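Local structure of L-threonine-O-3-phosphate decarboxylase (Porphyromonas gingivalis, 3FKD) at residues N68-Q82 against R205-V219. The protein probably binds pyridoxal 5'-phosphate and may use it to decarboxylate L-threonine O-3-phosphate. Sequence-based numbering, arbitrary orientation.
Sequences NAILVTNGPTAAFYQ and RIGYIVANKDFMKRV
Leu71 and Ile209 pair at the heart of an antiparallel ladder, in which 70-73, the edge strand of a seven-stranded sheet within this chain, lies beside 207-210. The latter is the one strand running against the other six, as in the large domain of fold-type I pyridoxal phosphate enzymes. Ile209 N gives Leu71 O a 2.8 Å bond that is almost straight (170° at the hydrogen). Toward helix 75-86, Thr73 N donates a hydrogen bond to Gly207 O at 2.8 Å.

From Leu71 outward, CB rests against the selenium of Met216, SE at 3.8 Å, on the helix that follows the partner strand. CG stands anti to the strand nitrogen (chi1 171°), which turns the branch toward helices 75-86 and 213-220. There CD2 packs 3.7 Å from Ile209 CD1, the two side chains lying alongside and pointing the same way, and 3.9 Å from Val219 CG2. Ile209 also meets helix 75-86, its CG1 3.6 Å from Ala79 CB. The two helices thus share this face of the sheet, and farther along them Gln82 NE2 makes a weak hydrogen bond to Val219 O.

Ile70, Val72, Tyr208 and Val210 take the other face. Ile70 CG1 approaches the Tyr208 ring obliquely, 4.2 Å from CD1, and Leu59 of helix 53-62 packs on this side.

Beyond the ladder, Gly207 has no CB, and the chain at Gly75 and Pro76 passes close over it into the helix. The Arg205 side chain folds back on itself there, bonding through NE to Trp226 O of the second subunit and through NH1 to Pro202 O, while Gly75 CA sits 3.9 Å above one guanidinium face, displaced toward its rim.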
loop_
_atom_site.group_PDB
_atom_site.type_symbol
_atom_site.label_atom_id
_atom_site.label_comp_id
_atom_site.label_asym_id
_atom_site.label_seq_id
_atom_site.Cartn_x
_atom_site.Cartn_y
_atom_site.Cartn_z
ATOM N N ASN A 68 -6.155 -19.064 8.587
ATOM C CA ASN A 68 -6.596 -19.116 7.207
ATOM C C ASN A 68 -7.615 -18.042 6.799
ATOM O O ASN A 68 -7.875 -17.824 5.609
ATOM C CB ASN A 68 -7.304 -20.446 6.986
ATOM C CG ASN A 68 -6.361 -21.567 6.738
ATOM O OD1 ASN A 68 -5.255 -21.369 6.203
ATOM N ND2 ASN A 68 -6.782 -22.780 7.113
ATOM N N ALA A 69 -8.255 -17.426 7.779
ATOM C CA ALA A 69 -9.391 -16.587 7.451
ATOM C C ALA A 69 -9.088 -15.098 7.552
ATOM O O ALA A 69 -9.990 -14.291 7.337
ATOM C CB ALA A 69 -10.619 -16.967 8.297
ATOM N N ILE A 70 -7.853 -14.736 7.911
ATOM C CA ILE A 70 -7.470 -13.324 7.917
ATOM C C ILE A 70 -6.465 -13.005 6.819
ATOM O O ILE A 70 -5.663 -13.827 6.406
ATOM C CB ILE A 70 -6.968 -12.785 9.311
ATOM C CG1 ILE A 70 -8.138 -12.397 10.215
ATOM C CG2 ILE A 70 -6.136 -11.524 9.150
ATOM C CD1 ILE A 70 -8.805 -13.532 10.962
ATOM N N LEU A 71 -6.522 -11.788 6.339
ATOM C CA LEU A 71 -5.572 -11.339 5.354
ATOM C C LEU A 71 -5.375 -9.865 5.641
ATOM O O LEU A 71 -6.304 -9.057 5.444
ATOM C CB LEU A 71 -6.119 -11.548 3.933
ATOM C CG LEU A 71 -5.244 -10.883 2.862
ATOM C CD1 LEU A 71 -4.193 -11.802 2.372
ATOM C CD2 LEU A 71 -6.082 -10.377 1.691
ATOM N N VAL A 72 -4.203 -9.532 6.156
ATOM C CA VAL A 72 -3.841 -8.162 6.417
ATOM C C VAL A 72 -3.655 -7.403 5.107
ATOM O O VAL A 72 -3.090 -7.893 4.182
ATOM C CB VAL A 72 -2.604 -8.046 7.370
ATOM C CG1 VAL A 72 -2.287 -6.594 7.709
ATOM C CG2 VAL A 72 -2.844 -8.844 8.641
ATOM N N THR A 73 -4.123 -6.174 5.064
ATOM C CA THR A 73 -4.170 -5.425 3.832
ATOM C C THR A 73 -3.532 -4.033 4.017
ATOM O O THR A 73 -3.353 -3.595 5.138
ATOM C CB THR A 73 -5.645 -5.354 3.322
ATOM O OG1 THR A 73 -5.640 -5.106 1.925
ATOM C CG2 THR A 73 -6.427 -4.281 4.030
ATOM N N ASN A 74 -3.138 -3.378 2.935
ATOM C CA ASN A 74 -2.610 -2.021 2.969
ATOM C C ASN A 74 -3.735 -0.979 3.137
ATOM O O ASN A 74 -3.916 -0.156 2.261
ATOM C CB ASN A 74 -1.867 -1.730 1.671
ATOM C CG ASN A 74 -1.010 -0.467 1.713
ATOM O OD1 ASN A 74 -0.523 -0.061 2.728
ATOM N ND2 ASN A 74 -0.778 0.117 0.535
ATOM N N GLY A 75 -4.452 -0.991 4.259
ATOM C CA GLY A 75 -5.613 -0.127 4.420
ATOM C C GLY A 75 -6.891 -0.857 4.021
ATOM O O GLY A 75 -6.831 -1.845 3.316
ATOM N N PRO A 76 -8.055 -0.396 4.498
ATOM C CA PRO A 76 -9.273 -1.144 4.144
ATOM C C PRO A 76 -9.632 -0.918 2.687
ATOM O O PRO A 76 -10.143 -1.853 2.041
ATOM C CB PRO A 76 -10.327 -0.573 5.079
ATOM C CG PRO A 76 -9.768 0.747 5.524
ATOM C CD PRO A 76 -8.278 0.496 5.644
ATOM N N THR A 77 -9.319 0.265 2.154
ATOM C CA THR A 77 -9.507 0.506 0.717
ATOM C C THR A 77 -8.800 -0.558 -0.181
ATOM O O THR A 77 -9.439 -1.158 -1.044
ATOM C CB THR A 77 -9.069 1.936 0.285
ATOM O OG1 THR A 77 -9.831 2.921 0.973
ATOM C CG2 THR A 77 -9.266 2.128 -1.185
ATOM N N ALA A 78 -7.499 -0.797 0.035
ATOM C CA ALA A 78 -6.802 -1.858 -0.701
ATOM C C ALA A 78 -7.604 -3.155 -0.754
ATOM O O ALA A 78 -7.758 -3.744 -1.834
ATOM C CB ALA A 78 -5.367 -2.116 -0.157
ATOM N N ALA A 79 -8.097 -3.594 0.405
ATOM C CA ALA A 79 -8.944 -4.784 0.489
ATOM C C ALA A 79 -10.163 -4.777 -0.456
ATOM O O ALA A 79 -10.554 -5.826 -0.921
ATOM C CB ALA A 79 -9.393 -5.024 1.914
ATOM N N PHE A 80 -10.767 -3.607 -0.710
ATOM C CA PHE A 80 -11.985 -3.526 -1.529
ATOM C C PHE A 80 -11.646 -3.827 -2.980
ATOM O O PHE A 80 -12.368 -4.534 -3.671
ATOM C CB PHE A 80 -12.647 -2.145 -1.429
ATOM C CG PHE A 80 -13.132 -1.824 -0.073
ATOM C CD1 PHE A 80 -13.896 -2.742 0.633
ATOM C CD2 PHE A 80 -12.826 -0.618 0.512
ATOM C CE1 PHE A 80 -14.325 -2.462 1.880
ATOM C CE2 PHE A 80 -13.270 -0.320 1.764
ATOM C CZ PHE A 80 -14.016 -1.237 2.448
ATOM N N TYR A 81 -10.527 -3.255 -3.402
ATOM C CA TYR A 81 -9.920 -3.475 -4.685
ATOM C C TYR A 81 -9.404 -4.918 -4.870
ATOM O O TYR A 81 -9.580 -5.525 -5.936
ATOM C CB TYR A 81 -8.781 -2.483 -4.795
ATOM C CG TYR A 81 -9.240 -1.106 -5.174
ATOM C CD1 TYR A 81 -9.402 -0.745 -6.520
ATOM C CD2 TYR A 81 -9.552 -0.170 -4.211
ATOM C CE1 TYR A 81 -9.835 0.514 -6.879
ATOM C CE2 TYR A 81 -9.957 1.099 -4.564
ATOM C CZ TYR A 81 -10.096 1.426 -5.904
ATOM O OH TYR A 81 -10.516 2.683 -6.244
ATOM N N GLN A 82 -8.737 -5.472 -3.857
ATOM C CA GLN A 82 -8.285 -6.832 -4.023
ATOM C C GLN A 82 -9.455 -7.815 -4.167
ATOM O O GLN A 82 -9.318 -8.855 -4.820
ATOM C CB GLN A 82 -7.345 -7.266 -2.899
ATOM C CG GLN A 82 -6.171 -8.118 -3.413
ATOM C CD GLN A 82 -5.491 -8.923 -2.322
ATOM O OE1 GLN A 82 -4.999 -8.379 -1.331
ATOM N NE2 GLN A 82 -5.456 -10.231 -2.500
ATOM N N ARG A 205 -2.115 3.251 6.914
ATOM C CA ARG A 205 -2.643 2.338 5.882
ATOM C C ARG A 205 -2.650 0.895 6.306
ATOM O O ARG A 205 -1.879 0.129 5.806
ATOM C CB ARG A 205 -1.858 2.457 4.569
ATOM C CG ARG A 205 -1.557 3.922 4.131
ATOM C CD ARG A 205 -2.809 4.874 4.011
ATOM N NE ARG A 205 -3.834 4.350 3.130
ATOM C CZ ARG A 205 -5.076 4.029 3.499
ATOM N NH1 ARG A 205 -5.486 4.201 4.754
ATOM N NH2 ARG A 205 -5.930 3.547 2.594
ATOM N N ILE A 206 -3.537 0.508 7.211
ATOM C CA ILE A 206 -3.585 -0.879 7.611
ATOM C C ILE A 206 -5.067 -1.295 7.868
ATOM O O ILE A 206 -5.865 -0.487 8.342
ATOM C CB ILE A 206 -2.517 -1.183 8.730
ATOM C CG1 ILE A 206 -2.242 -2.680 8.874
ATOM C CG2 ILE A 206 -2.795 -0.500 10.106
ATOM C CD1 ILE A 206 -3.443 -3.513 9.067
ATOM N N GLY A 207 -5.431 -2.525 7.471
ATOM C CA GLY A 207 -6.775 -3.047 7.597
ATOM C C GLY A 207 -6.743 -4.530 7.335
ATOM O O GLY A 207 -5.675 -5.073 7.111
ATOM N N TYR A 208 -7.877 -5.214 7.361
ATOM C CA TYR A 208 -7.828 -6.639 7.070
ATOM C C TYR A 208 -9.127 -7.285 6.575
ATOM O O TYR A 208 -10.218 -6.777 6.810
ATOM C CB TYR A 208 -7.224 -7.449 8.239
ATOM C CG TYR A 208 -7.979 -7.370 9.540
ATOM C CD1 TYR A 208 -8.997 -8.275 9.835
ATOM C CD2 TYR A 208 -7.671 -6.399 10.478
ATOM C CE1 TYR A 208 -9.709 -8.198 11.022
ATOM C CE2 TYR A 208 -8.348 -6.322 11.660
ATOM C CZ TYR A 208 -9.372 -7.225 11.932
ATOM O OH TYR A 208 -10.040 -7.140 13.116
ATOM N N ILE A 209 -8.972 -8.419 5.874
ATOM C CA ILE A 209 -10.113 -9.211 5.408
ATOM C C ILE A 209 -10.369 -10.443 6.289
ATOM O O ILE A 209 -9.434 -11.149 6.668
ATOM C CB ILE A 209 -9.956 -9.624 3.924
ATOM C CG1 ILE A 209 -9.708 -8.396 3.062
ATOM C CG2 ILE A 209 -11.186 -10.344 3.428
ATOM C CD1 ILE A 209 -9.404 -8.694 1.597
ATOM N N VAL A 210 -11.637 -10.645 6.647
ATOM C CA VAL A 210 -12.132 -11.888 7.250
ATOM C C VAL A 210 -13.043 -12.619 6.235
ATOM O O VAL A 210 -14.084 -12.086 5.806
ATOM C CB VAL A 210 -12.972 -11.627 8.539
ATOM C CG1 VAL A 210 -13.353 -12.958 9.220
ATOM C CG2 VAL A 210 -12.229 -10.729 9.527
ATOM N N ALA A 211 -12.676 -13.834 5.855
ATOM C CA ALA A 211 -13.583 -14.615 5.044
ATOM C C ALA A 211 -13.378 -16.110 5.244
ATOM O O ALA A 211 -12.392 -16.530 5.832
ATOM C CB ALA A 211 -13.429 -14.232 3.598
ATOM N N ASN A 212 -14.327 -16.920 4.777
ATOM C CA ASN A 212 -14.142 -18.363 4.842
ATOM C C ASN A 212 -13.053 -18.689 3.826
ATOM O O ASN A 212 -12.884 -17.966 2.860
ATOM C CB ASN A 212 -15.433 -19.079 4.531
ATOM N N LYS A 213 -12.292 -19.751 4.036
ATOM C CA LYS A 213 -11.071 -19.927 3.251
ATOM C C LYS A 213 -11.230 -20.329 1.762
ATOM O O LYS A 213 -10.303 -20.195 0.974
ATOM C CB LYS A 213 -10.055 -20.814 3.992
ATOM C CG LYS A 213 -10.588 -22.137 4.506
ATOM C CD LYS A 213 -9.447 -22.940 5.133
ATOM C CE LYS A 213 -8.270 -23.054 4.135
ATOM N NZ LYS A 213 -7.060 -23.824 4.604
ATOM N N ASP A 214 -12.401 -20.796 1.368
ATOM C CA ASP A 214 -12.672 -20.926 -0.047
ATOM C C ASP A 214 -12.646 -19.554 -0.706
ATOM O O ASP A 214 -11.979 -19.353 -1.722
ATOM C CB ASP A 214 -14.034 -21.560 -0.281
ATOM C CG ASP A 214 -13.961 -23.064 -0.447
ATOM O OD1 ASP A 214 -14.860 -23.736 0.111
ATOM O OD2 ASP A 214 -13.024 -23.568 -1.127
ATOM N N PHE A 215 -13.372 -18.597 -0.140
ATOM C CA PHE A 215 -13.349 -17.268 -0.699
ATOM C C PHE A 215 -11.939 -16.712 -0.579
ATOM O O PHE A 215 -11.317 -16.301 -1.563
ATOM C CB PHE A 215 -14.368 -16.361 0.004
ATOM C CG PHE A 215 -14.272 -14.905 -0.391
ATOM C CD1 PHE A 215 -15.050 -14.403 -1.397
ATOM C CD2 PHE A 215 -13.395 -14.059 0.253
ATOM C CE1 PHE A 215 -14.971 -13.094 -1.750
ATOM C CE2 PHE A 215 -13.298 -12.751 -0.107
ATOM C CZ PHE A 215 -14.101 -12.263 -1.108
HETATM N N MSE A 216 -11.432 -16.716 0.644
HETATM C CA MSE A 216 -10.110 -16.181 0.918
HETATM C C MSE A 216 -9.006 -16.550 -0.088
HETATM O O MSE A 216 -8.087 -15.761 -0.303
HETATM C CB MSE A 216 -9.652 -16.559 2.320
HETATM C CG MSE A 216 -8.465 -15.728 2.716
HETATM SE SE MSE A 216 -8.975 -13.834 2.758
HETATM C CE MSE A 216 -9.473 -13.771 4.598
ATOM N N LYS A 217 -9.074 -17.746 -0.674
ATOM C CA LYS A 217 -8.036 -18.180 -1.609
ATOM C C LYS A 217 -8.257 -17.640 -3.033
ATOM O O LYS A 217 -7.296 -17.506 -3.787
ATOM C CB LYS A 217 -7.825 -19.711 -1.599
ATOM C CG LYS A 217 -6.882 -20.227 -0.474
ATOM C CD LYS A 217 -5.844 -21.247 -1.024
ATOM C CE LYS A 217 -5.495 -22.394 -0.041
ATOM N NZ LYS A 217 -5.370 -23.741 -0.774
ATOM N N ARG A 218 -9.493 -17.315 -3.408
ATOM C CA ARG A 218 -9.654 -16.546 -4.622
ATOM C C ARG A 218 -8.992 -15.188 -4.434
ATOM O O ARG A 218 -8.390 -14.659 -5.361
ATOM C CB ARG A 218 -11.104 -16.379 -5.034
ATOM C CG ARG A 218 -11.728 -17.626 -5.586
ATOM C CD ARG A 218 -11.285 -17.960 -7.024
ATOM N NE ARG A 218 -11.674 -16.984 -8.049
ATOM C CZ ARG A 218 -12.907 -16.818 -8.533
ATOM N NH1 ARG A 218 -13.917 -17.557 -8.096
ATOM N NH2 ARG A 218 -13.134 -15.910 -9.470
ATOM N N VAL A 219 -9.074 -14.602 -3.248
ATOM C CA VAL A 219 -8.448 -13.285 -3.130
ATOM C C VAL A 219 -6.944 -13.341 -2.931
ATOM O O VAL A 219 -6.234 -12.478 -3.425
ATOM C CB VAL A 219 -9.232 -12.258 -2.213
ATOM C CG1 VAL A 219 -10.212 -12.952 -1.321
ATOM C CG2 VAL A 219 -8.288 -11.336 -1.442
#